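Local atomic coordinates of nitroreductase (Bacteroides fragilis NCTC 9343, PDB entry 3EK3), a protein that binds flavin mononucleotide and probably acts as an NAD(P)H-dependent oxidoreductase of the nitroreductase family. Residues E65-A70 with N135-T140; K59-N64 with C89-A94; L97-N102 with Y162-L167. All blocks are in the same frame, centred on the assembly; numbering follows the deposited sequence.

Contact 1. Residues E65-A70 with N135-T140; sequences ERIKGA and NQLGTT. With FMN (flavin mononucleotide), chain B.
I67 and L137 meet through their branch ends at about a right angle, CD1 of I67 lying 3.7 Å from CD2 of L137. The isoleucine has CG1 anti to its carbonyl carbon, and the extended second torsion brings CD1 against the leucine. Its other branch, CG2, comes within 4.1 Å of CB of Q136, while CG1 lies 4.0 Å from OG1 of T140; each of these side chains also crosses that of I67 at roughly a right angle. One helical turn on, the methyls A70 CB and T140 CG2 touch at 3.7 Å. No hydrogen bond joins the two segments, so this is apolar packing of helix 57-72 against the loop between strand 130-134 and helix 144-153. V146 of the latter helix touches both A70 and L137.

Within that loop, N135 to G138 form a type I beta turn that carries part of the FMN site of the nitroreductase fold. Two donors converge on flavin O4: N135 N at 2.8 Å and NE2 of Q136 at 2.9 Å, with N-H...O angles of 152° and 150°. The Q136 chain is bent at chi2 (64°), which carries its amide away from the helix and to the flavin. Just beyond the turn, the hydroxyl of T140 donates to Q136 O at 2.7 Å.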
loop_
_atom_site.group_PDB
_atom_site.type_symbol
_atom_site.label_atom_id
_atom_site.label_comp_id
_atom_site.label_asym_id
_atom_site.label_seq_id
_atom_site.Cartn_x
_atom_site.Cartn_y
_atom_site.Cartn_z
ATOM N N GLU A 65 14.456 -16.948 -14.726
ATOM C CA GLU A 65 15.594 -16.934 -15.653
ATOM C C GLU A 65 15.676 -15.659 -16.453
ATOM O O GLU A 65 16.765 -15.148 -16.695
ATOM C CB GLU A 65 15.527 -18.103 -16.635
ATOM C CG GLU A 65 15.983 -19.399 -16.056
ATOM C CD GLU A 65 17.365 -19.297 -15.408
ATOM O OE1 GLU A 65 18.347 -18.930 -16.090
ATOM O OE2 GLU A 65 17.444 -19.576 -14.212
ATOM N N ARG A 66 14.534 -15.140 -16.896
ATOM C CA ARG A 66 14.490 -13.897 -17.666
ATOM C C ARG A 66 14.906 -12.714 -16.791
ATOM O O ARG A 66 15.637 -11.829 -17.219
ATOM C CB ARG A 66 13.073 -13.657 -18.229
ATOM C CG ARG A 66 12.522 -14.778 -19.131
ATOM C CD ARG A 66 13.546 -15.209 -20.164
ATOM N NE ARG A 66 13.017 -16.182 -21.124
ATOM C CZ ARG A 66 12.875 -17.493 -20.912
ATOM N NH1 ARG A 66 13.178 -18.056 -19.749
ATOM N NH2 ARG A 66 12.412 -18.255 -21.893
ATOM N N ILE A 67 14.436 -12.711 -15.552
ATOM C CA ILE A 67 14.807 -11.662 -14.591
ATOM C C ILE A 67 16.318 -11.714 -14.328
ATOM O O ILE A 67 17.005 -10.683 -14.374
ATOM C CB ILE A 67 13.990 -11.842 -13.309
ATOM C CG1 ILE A 67 12.541 -11.449 -13.578
ATOM C CG2 ILE A 67 14.559 -10.993 -12.129
ATOM C CD1 ILE A 67 11.610 -11.893 -12.440
ATOM N N LYS A 68 16.857 -12.923 -14.125
ATOM C CA LYS A 68 18.315 -13.099 -14.040
ATOM C C LYS A 68 19.016 -12.584 -15.287
ATOM O O LYS A 68 20.055 -11.907 -15.208
ATOM C CB LYS A 68 18.663 -14.577 -13.765
ATOM C CG LYS A 68 18.321 -15.016 -12.349
ATOM C CD LYS A 68 18.472 -16.518 -12.114
ATOM C CE LYS A 68 19.647 -17.134 -12.827
ATOM N NZ LYS A 68 19.709 -18.633 -12.634
ATOM N N GLY A 69 18.449 -12.883 -16.462
ATOM C CA GLY A 69 19.039 -12.394 -17.701
ATOM C C GLY A 69 19.140 -10.877 -17.787
ATOM O O GLY A 69 20.162 -10.345 -18.313
ATOM N N ALA A 70 18.098 -10.193 -17.305
ATOM C CA ALA A 70 18.072 -8.726 -17.221
ATOM C C ALA A 70 19.154 -8.241 -16.250
ATOM O O ALA A 70 19.971 -7.377 -16.569
ATOM C CB ALA A 70 16.676 -8.236 -16.776
ATOM N N ASN A 135 10.086 -7.764 -5.320
ATOM C CA ASN A 135 10.228 -6.472 -6.029
ATOM C C ASN A 135 11.010 -6.519 -7.324
ATOM O O ASN A 135 11.165 -5.497 -7.964
ATOM C CB ASN A 135 10.863 -5.449 -5.085
ATOM C CG ASN A 135 10.365 -4.019 -5.319
ATOM O OD1 ASN A 135 9.196 -3.802 -5.646
ATOM N ND2 ASN A 135 11.238 -3.057 -5.093
ATOM N N GLN A 136 11.492 -7.687 -7.741
ATOM C CA GLN A 136 12.490 -7.734 -8.809
ATOM C C GLN A 136 11.937 -7.454 -10.202
ATOM O O GLN A 136 12.720 -7.177 -11.117
ATOM C CB GLN A 136 13.266 -9.056 -8.793
ATOM C CG GLN A 136 14.244 -9.117 -7.662
ATOM C CD GLN A 136 13.580 -9.090 -6.313
ATOM O OE1 GLN A 136 12.690 -9.900 -6.037
ATOM N NE2 GLN A 136 14.029 -8.172 -5.426
ATOM N N LEU A 137 10.619 -7.458 -10.375
ATOM C CA LEU A 137 10.064 -7.055 -11.704
ATOM C C LEU A 137 9.905 -5.524 -11.885
ATOM O O LEU A 137 9.684 -5.060 -12.983
ATOM C CB LEU A 137 8.746 -7.782 -11.975
ATOM C CG LEU A 137 8.879 -9.232 -12.474
ATOM C CD1 LEU A 137 7.525 -9.976 -12.462
ATOM C CD2 LEU A 137 9.510 -9.256 -13.858
ATOM N N GLY A 138 10.022 -4.721 -10.830
ATOM C CA GLY A 138 9.905 -3.264 -11.011
ATOM C C GLY A 138 10.899 -2.677 -11.979
ATOM O O GLY A 138 10.531 -1.854 -12.827
ATOM N N THR A 139 12.166 -3.044 -11.846
ATOM C CA THR A 139 13.217 -2.454 -12.694
ATOM C C THR A 139 13.545 -3.327 -13.904
ATOM O O THR A 139 14.309 -2.896 -14.807
ATOM C CB THR A 139 14.500 -2.242 -11.922
ATOM O OG1 THR A 139 14.922 -3.495 -11.404
ATOM C CG2 THR A 139 14.295 -1.239 -10.799
ATOM N N THR A 140 12.949 -4.503 -13.973
ATOM C CA THR A 140 13.226 -5.441 -15.065
ATOM C C THR A 140 12.059 -5.677 -16.039
ATOM O O THR A 140 12.264 -6.291 -17.093
ATOM C CB THR A 140 13.703 -6.838 -14.541
ATOM O OG1 THR A 140 12.657 -7.473 -13.770
ATOM C CG2 THR A 140 15.019 -6.734 -13.772
HETATM N N1 FMN B . 11.417 -8.795 0.548
HETATM C C2 FMN B . 12.117 -9.623 -0.299
HETATM O O2 FMN B . 12.543 -10.711 0.101
HETATM N N3 FMN B . 12.398 -9.258 -1.598
HETATM C C4 FMN B . 11.984 -8.057 -2.061
HETATM O O4 FMN B . 12.063 -7.866 -3.286
HETATM C C4A FMN B . 11.255 -7.215 -1.209
HETATM N N5 FMN B . 10.809 -6.003 -1.668
HETATM C C5A FMN B . 10.061 -5.159 -0.870
HETATM C C6 FMN B . 9.595 -3.953 -1.393
HETATM C C7 FMN B . 8.806 -3.100 -0.624
HETATM C C7M FMN B . 8.125 -1.885 -1.253
HETATM C C8 FMN B . 8.457 -3.493 0.674
HETATM C C8M FMN B . 7.261 -2.848 1.334
HETATM C C9 FMN B . 8.924 -4.706 1.191
HETATM C C9A FMN B . 9.722 -5.554 0.429
HETATM N N10 FMN B . 10.220 -6.772 0.926
HETATM C C10 FMN B . 10.935 -7.605 0.098
HETATM C "C1'" FMN B . 9.874 -7.242 2.318
HETATM C "C2'" FMN B . 10.641 -6.424 3.363
HETATM O "O2'" FMN B . 11.999 -6.828 3.397
HETATM C "C3'" FMN B . 10.007 -6.701 4.716
HETATM O "O3'" FMN B . 8.724 -6.114 4.719
HETATM C "C4'" FMN B . 10.808 -6.088 5.882
HETATM O "O4'" FMN B . 12.056 -6.752 6.028
HETATM C "C5'" FMN B . 10.026 -6.185 7.190
HETATM O "O5'" FMN B . 9.806 -7.548 7.530
HETATM P P FMN B . 8.321 -8.150 7.772
HETATM O O1P FMN B . 7.624 -7.259 8.724
HETATM O O2P FMN B . 8.466 -9.623 8.197
HETATM O O3P FMN B . 7.547 -8.034 6.482
#

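Contact 2. Residues K59-N64 with C89-A94; sequences KLEELN and CCYYHA. With FMN (flavin mononucleotide), chain B.
N64 and C89 make the nearest backbone approach, 6.4 Å between CA atoms, where a turn of helix 57-72 faces a loop folded into two overlapping turns, type I from C89 to Y92 and type I' from Y91 to A94. Across this gap C90 N donates to OD1 of N64 at 3.0 Å. The bond is nearly straight at hydrogen (172°), but the donor stands above the amide's carbonyl plane, 41° out of it. N64 has CG anti to its backbone N (chi1 -175°), which directs the amide to the loop, and its ND2 donates to Y88 O, so both ends of the buried group are held by backbone atoms.

The Y91 ring reaches back to the helix. CB of L60 lies 3.4 Å from CZ of Y91 in an oblique approach, whereas CB of N64 meets the ring at its edge, 3.9 Å from CE1. The exposed E61 brings CG to 3.5 Å from OH of Y91. SG of C89 lies over one face of this ring, displaced from its centre.

In this nitroreductase fold the loop leads from helix 77-83 to strand 96-102 and contributes Y92 to the flavin pocket. Y92, shared by the two turns, takes no part in the helix contact; its OH donates to FMN O2 at 2.6 Å, with O2 near the ring plane at its edge. R18, another FMN-binding residue, packs against the Y92 side chain.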
loop_
_atom_site.group_PDB
_atom_site.type_symbol
_atom_site.label_atom_id
_atom_site.label_comp_id
_atom_site.label_asym_id
_atom_site.label_seq_id
_atom_site.Cartn_x
_atom_site.Cartn_y
_atom_site.Cartn_z
ATOM N N LYS A 59 6.660 -22.171 -15.334
ATOM C CA LYS A 59 6.621 -20.777 -15.797
ATOM C C LYS A 59 7.305 -19.839 -14.799
ATOM O O LYS A 59 7.961 -18.879 -15.191
ATOM C CB LYS A 59 5.187 -20.322 -16.034
ATOM C CG LYS A 59 4.437 -21.151 -17.053
ATOM C CD LYS A 59 3.049 -20.582 -17.289
ATOM C CE LYS A 59 2.089 -21.605 -17.899
ATOM N NZ LYS A 59 2.447 -22.266 -19.189
ATOM N N LEU A 60 7.157 -20.108 -13.512
ATOM C CA LEU A 60 7.848 -19.271 -12.512
ATOM C C LEU A 60 9.374 -19.337 -12.693
ATOM O O LEU A 60 10.052 -18.334 -12.652
ATOM C CB LEU A 60 7.444 -19.666 -11.114
ATOM C CG LEU A 60 6.026 -19.269 -10.767
ATOM C CD1 LEU A 60 5.619 -20.003 -9.449
ATOM C CD2 LEU A 60 5.829 -17.736 -10.737
ATOM N N GLU A 61 9.881 -20.544 -12.916
ATOM C CA GLU A 61 11.294 -20.742 -13.127
ATOM C C GLU A 61 11.771 -20.033 -14.387
ATOM O O GLU A 61 12.813 -19.394 -14.389
ATOM C CB GLU A 61 11.612 -22.244 -13.130
ATOM C CG GLU A 61 11.352 -22.873 -11.761
ATOM C CD GLU A 61 11.825 -24.317 -11.639
ATOM O OE1 GLU A 61 12.213 -24.924 -12.676
ATOM O OE2 GLU A 61 11.800 -24.832 -10.484
ATOM N N GLU A 62 11.001 -20.119 -15.472
ATOM C CA GLU A 62 11.353 -19.428 -16.704
ATOM C C GLU A 62 11.397 -17.895 -16.531
ATOM O O GLU A 62 12.285 -17.221 -17.063
ATOM C CB GLU A 62 10.370 -19.809 -17.835
ATOM C CG GLU A 62 10.531 -21.239 -18.326
ATOM C CD GLU A 62 9.679 -21.574 -19.551
ATOM O OE1 GLU A 62 8.643 -20.910 -19.782
ATOM O OE2 GLU A 62 10.111 -22.459 -20.335
ATOM N N LEU A 63 10.409 -17.362 -15.833
ATOM C CA LEU A 63 10.339 -15.930 -15.552
ATOM C C LEU A 63 11.548 -15.486 -14.721
ATOM O O LEU A 63 12.198 -14.484 -15.021
ATOM C CB LEU A 63 9.048 -15.626 -14.814
ATOM C CG LEU A 63 8.839 -14.194 -14.340
ATOM C CD1 LEU A 63 8.905 -13.242 -15.512
ATOM C CD2 LEU A 63 7.478 -14.048 -13.590
ATOM N N ASN A 64 11.880 -16.277 -13.709
ATOM C CA ASN A 64 13.074 -16.009 -12.908
ATOM C C ASN A 64 14.344 -16.022 -13.757
ATOM O O ASN A 64 15.208 -15.158 -13.580
ATOM C CB ASN A 64 13.143 -16.978 -11.718
ATOM C CG ASN A 64 14.302 -16.676 -10.784
ATOM O OD1 ASN A 64 14.283 -15.665 -10.075
ATOM N ND2 ASN A 64 15.313 -17.527 -10.798
ATOM N N CYS A 89 16.725 -17.335 -6.737
ATOM C CA CYS A 89 15.313 -17.373 -7.092
ATOM C C CYS A 89 14.627 -16.235 -6.361
ATOM O O CYS A 89 14.502 -16.261 -5.139
ATOM C CB CYS A 89 14.678 -18.695 -6.687
ATOM S SG CYS A 89 12.975 -18.808 -7.116
ATOM N N CYS A 90 14.201 -15.219 -7.108
ATOM C CA CYS A 90 13.645 -14.027 -6.500
ATOM C C CYS A 90 12.388 -14.312 -5.694
ATOM O O CYS A 90 12.117 -13.591 -4.743
ATOM C CB CYS A 90 13.396 -12.924 -7.533
ATOM S SG CYS A 90 12.108 -13.261 -8.769
ATOM N N TYR A 91 11.647 -15.365 -6.029
ATOM C CA TYR A 91 10.390 -15.660 -5.326
ATOM C C TYR A 91 10.516 -16.812 -4.335
ATOM O O TYR A 91 9.523 -17.323 -3.809
ATOM C CB TYR A 91 9.214 -15.899 -6.316
ATOM C CG TYR A 91 9.437 -17.078 -7.215
ATOM C CD1 TYR A 91 10.171 -16.951 -8.369
ATOM C CD2 TYR A 91 8.992 -18.332 -6.879
ATOM C CE1 TYR A 91 10.440 -18.022 -9.163
ATOM C CE2 TYR A 91 9.250 -19.412 -7.672
ATOM C CZ TYR A 91 9.982 -19.255 -8.826
ATOM O OH TYR A 91 10.296 -20.326 -9.655
ATOM N N TYR A 92 11.749 -17.209 -4.033
ATOM C CA TYR A 92 12.013 -18.181 -2.975
ATOM C C TYR A 92 11.319 -19.536 -3.143
ATOM O O TYR A 92 11.028 -20.192 -2.167
ATOM C CB TYR A 92 11.670 -17.576 -1.603
ATOM C CG TYR A 92 12.326 -16.230 -1.395
ATOM C CD1 TYR A 92 13.693 -16.116 -1.316
ATOM C CD2 TYR A 92 11.568 -15.090 -1.281
ATOM C CE1 TYR A 92 14.321 -14.873 -1.118
ATOM C CE2 TYR A 92 12.158 -13.843 -1.099
ATOM C CZ TYR A 92 13.535 -13.737 -1.027
ATOM O OH TYR A 92 14.126 -12.496 -0.831
ATOM N N HIS A 93 11.074 -19.949 -4.380
ATOM C CA HIS A 93 10.421 -21.209 -4.687
ATOM C C HIS A 93 9.034 -21.336 -4.082
ATOM O O HIS A 93 8.516 -22.452 -3.901
ATOM C CB HIS A 93 11.335 -22.376 -4.315
ATOM C CG HIS A 93 12.632 -22.350 -5.049
ATOM N ND1 HIS A 93 12.713 -22.607 -6.399
ATOM C CD2 HIS A 93 13.888 -22.052 -4.640
ATOM C CE1 HIS A 93 13.970 -22.493 -6.787
ATOM N NE2 HIS A 93 14.701 -22.157 -5.740
ATOM N N ALA A 94 8.390 -20.190 -3.828
ATOM C CA ALA A 94 6.969 -20.170 -3.520
ATOM C C ALA A 94 6.187 -20.828 -4.681
ATOM O O ALA A 94 6.564 -20.700 -5.841
ATOM C CB ALA A 94 6.494 -18.730 -3.276
HETATM N N1 FMN B . 11.417 -8.795 0.548
HETATM C C2 FMN B . 12.117 -9.623 -0.299
HETATM O O2 FMN B . 12.543 -10.711 0.101
HETATM N N3 FMN B . 12.398 -9.258 -1.598
HETATM C C4 FMN B . 11.984 -8.057 -2.061
HETATM O O4 FMN B . 12.063 -7.866 -3.286
HETATM C C4A FMN B . 11.255 -7.215 -1.209
HETATM N N5 FMN B . 10.809 -6.003 -1.668
HETATM C C5A FMN B . 10.061 -5.159 -0.870
HETATM C C6 FMN B . 9.595 -3.953 -1.393
HETATM C C7 FMN B . 8.806 -3.100 -0.624
HETATM C C7M FMN B . 8.125 -1.885 -1.253
HETATM C C8 FMN B . 8.457 -3.493 0.674
HETATM C C8M FMN B . 7.261 -2.848 1.334
HETATM C C9 FMN B . 8.924 -4.706 1.191
HETATM C C9A FMN B . 9.722 -5.554 0.429
HETATM N N10 FMN B . 10.220 -6.772 0.926
HETATM C C10 FMN B . 10.935 -7.605 0.098
HETATM C "C1'" FMN B . 9.874 -7.242 2.318
HETATM C "C2'" FMN B . 10.641 -6.424 3.363
HETATM O "O2'" FMN B . 11.999 -6.828 3.397
HETATM C "C3'" FMN B . 10.007 -6.701 4.716
HETATM O "O3'" FMN B . 8.724 -6.114 4.719
HETATM C "C4'" FMN B . 10.808 -6.088 5.882
HETATM O "O4'" FMN B . 12.056 -6.752 6.028
HETATM C "C5'" FMN B . 10.026 -6.185 7.190
HETATM O "O5'" FMN B . 9.806 -7.548 7.530
HETATM P P FMN B . 8.321 -8.150 7.772
HETATM O O1P FMN B . 7.624 -7.259 8.724
HETATM O O2P FMN B . 8.466 -9.623 8.197
HETATM O O3P FMN B . 7.547 -8.034 6.482
#

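Contact 3. Residues L97-N102 with Y162-L167; sequences LVIVSN and YGCVAL
V98 and V165 form an antiparallel hydrogen-bonded pair whose two bonds, V98 N to V165 O and V165 N to V98 O, are both 2.8 Å long, the first nearly straight at hydrogen (172°). The strand axes run at 165° to each other. In the next hydrogen-bonded pair V100 N donates to G163 O at 2.9 Å, but V100 O receives Y162 N at 3.1 Å and only a weak bond from G163 N. With Y162 and G163 both facing V100, this is a classic beta bulge.

Side chains of paired residues share a sheet face. L97 has CG anti to its backbone N (chi1 -174°), placing CD1 over the neighbouring strand, 3.7 Å from CB of C164; the SG of that cysteine sits 4.0 Å from CG1 of I99. The opposite face carries V98, V100 and V165, and there CG2 of V98 reaches CD1 of L167 at 3.9 Å. Beyond the bulge, the edge of the Y162 ring meets N102, whose backbone O is 3.5 Å from CE2 of Y162.

Farther out, N102 OD1 is bonded to T48 OG1 and its ND2 to A109 O, fixing the amide beside helix 109-126. I117 of that helix packs on V165, while I134 of strand 130-134 touches L97, C164 and A166. These two strands are the central pair of the four-stranded antiparallel sheet in this alpha+beta nitroreductase fold.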
loop_
_atom_site.group_PDB
_atom_site.type_symbol
_atom_site.label_atom_id
_atom_site.label_comp_id
_atom_site.label_asym_id
_atom_site.label_seq_id
_atom_site.Cartn_x
_atom_site.Cartn_y
_atom_site.Cartn_z
ATOM N N LEU A 97 3.108 -16.972 -7.437
ATOM C CA LEU A 97 3.492 -15.575 -7.446
ATOM C C LEU A 97 2.411 -14.753 -8.131
ATOM O O LEU A 97 2.057 -15.030 -9.276
ATOM C CB LEU A 97 4.789 -15.407 -8.207
ATOM C CG LEU A 97 5.420 -14.028 -8.213
ATOM C CD1 LEU A 97 5.967 -13.651 -6.841
ATOM C CD2 LEU A 97 6.518 -14.022 -9.234
ATOM N N VAL A 98 1.914 -13.735 -7.444
ATOM C CA VAL A 98 0.935 -12.817 -8.026
ATOM C C VAL A 98 1.652 -11.557 -8.486
ATOM O O VAL A 98 2.265 -10.810 -7.686
ATOM C CB VAL A 98 -0.157 -12.416 -7.071
ATOM C CG1 VAL A 98 -1.268 -11.630 -7.784
ATOM C CG2 VAL A 98 -0.752 -13.630 -6.434
ATOM N N ILE A 99 1.615 -11.342 -9.787
ATOM C CA ILE A 99 2.222 -10.158 -10.374
ATOM C C ILE A 99 1.198 -9.025 -10.372
ATOM O O ILE A 99 0.155 -9.148 -10.993
ATOM C CB ILE A 99 2.660 -10.440 -11.839
ATOM C CG1 ILE A 99 3.654 -11.615 -11.866
ATOM C CG2 ILE A 99 3.281 -9.183 -12.480
ATOM C CD1 ILE A 99 3.963 -12.175 -13.247
ATOM N N VAL A 100 1.523 -7.919 -9.702
ATOM C CA VAL A 100 0.548 -6.828 -9.528
ATOM C C VAL A 100 1.048 -5.672 -10.401
ATOM O O VAL A 100 2.118 -5.120 -10.174
ATOM C CB VAL A 100 0.329 -6.441 -8.046
ATOM C CG1 VAL A 100 -0.743 -5.306 -7.930
ATOM C CG2 VAL A 100 -0.163 -7.669 -7.188
ATOM N N SER A 101 0.256 -5.324 -11.421
ATOM C CA SER A 101 0.688 -4.347 -12.434
ATOM C C SER A 101 -0.329 -3.214 -12.520
ATOM O O SER A 101 -1.434 -3.359 -12.078
ATOM C CB SER A 101 0.850 -5.007 -13.799
ATOM O OG SER A 101 -0.364 -5.534 -14.323
ATOM N N ASN A 102 0.062 -2.102 -13.131
ATOM C CA ASN A 102 -0.860 -0.986 -13.315
ATOM C C ASN A 102 -0.356 -0.185 -14.466
ATOM O O ASN A 102 0.820 -0.252 -14.783
ATOM C CB ASN A 102 -0.926 -0.139 -12.029
ATOM C CG ASN A 102 -2.238 0.679 -11.886
ATOM O OD1 ASN A 102 -3.108 0.672 -12.752
ATOM N ND2 ASN A 102 -2.347 1.416 -10.780
ATOM N N TYR A 162 4.467 -3.076 -10.423
ATOM C CA TYR A 162 4.822 -2.329 -9.209
ATOM C C TYR A 162 5.208 -3.224 -7.999
ATOM O O TYR A 162 5.970 -2.783 -7.110
ATOM C CB TYR A 162 3.682 -1.370 -8.880
ATOM C CG TYR A 162 3.641 -0.254 -9.915
ATOM C CD1 TYR A 162 4.465 0.849 -9.790
ATOM C CD2 TYR A 162 2.803 -0.325 -11.031
ATOM C CE1 TYR A 162 4.468 1.866 -10.786
ATOM C CE2 TYR A 162 2.808 0.661 -12.007
ATOM C CZ TYR A 162 3.621 1.756 -11.882
ATOM O OH TYR A 162 3.624 2.764 -12.841
ATOM N N GLY A 163 4.657 -4.426 -7.922
ATOM C CA GLY A 163 5.135 -5.401 -6.946
ATOM C C GLY A 163 4.551 -6.775 -7.190
ATOM O O GLY A 163 3.599 -6.913 -7.965
ATOM N N CYS A 164 5.173 -7.788 -6.597
ATOM C CA CYS A 164 4.633 -9.138 -6.684
ATOM C C CYS A 164 4.470 -9.734 -5.273
ATOM O O CYS A 164 5.155 -9.344 -4.321
ATOM C CB CYS A 164 5.503 -10.045 -7.561
ATOM S SG CYS A 164 5.762 -9.489 -9.238
ATOM N N VAL A 165 3.551 -10.677 -5.176
ATOM C CA VAL A 165 3.272 -11.390 -3.956
ATOM C C VAL A 165 3.564 -12.869 -4.095
ATOM O O VAL A 165 2.847 -13.568 -4.812
ATOM C CB VAL A 165 1.787 -11.210 -3.627
ATOM C CG1 VAL A 165 1.344 -11.950 -2.339
ATOM C CG2 VAL A 165 1.399 -9.691 -3.549
ATOM N N ALA A 166 4.582 -13.357 -3.367
ATOM C CA ALA A 166 4.815 -14.775 -3.243
ATOM C C ALA A 166 3.798 -15.303 -2.277
ATOM O O ALA A 166 3.517 -14.650 -1.262
ATOM C CB ALA A 166 6.249 -15.079 -2.708
ATOM N N LEU A 167 3.251 -16.475 -2.580
ATOM C CA LEU A 167 2.310 -17.116 -1.679
ATOM C C LEU A 167 2.592 -18.602 -1.550
ATOM O O LEU A 167 2.924 -19.276 -2.526
ATOM C CB LEU A 167 0.864 -16.951 -2.181
ATOM C CG LEU A 167 0.235 -15.568 -2.287
ATOM C CD1 LEU A 167 -1.039 -15.686 -3.106
ATOM C CD2 LEU A 167 -0.037 -14.930 -0.909
#

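How the contacts relate
Contacts 1 and 2 use successive turns of helix 57-72, their centres 10 Å apart, and hold loops that grip the same flavin: contact 1 supplies the donors to O4, contact 2 the tyrosine at O2. The loops also meet directly, with Q136 OE1 3.4 Å from C90 CB. Contact 3 lies nearer the middle of the chain, its centre 13 Å from that of contact 1 and 12 Å from that of contact 2. It meets the first where L137 CD1 lies 3.7 Å from C164 SG, and the second where A94 CB lies 3.7 Å from A166 CB. The sheet thus backs both loops, with CA of G163 about 7 Å from the nearest FMN atom.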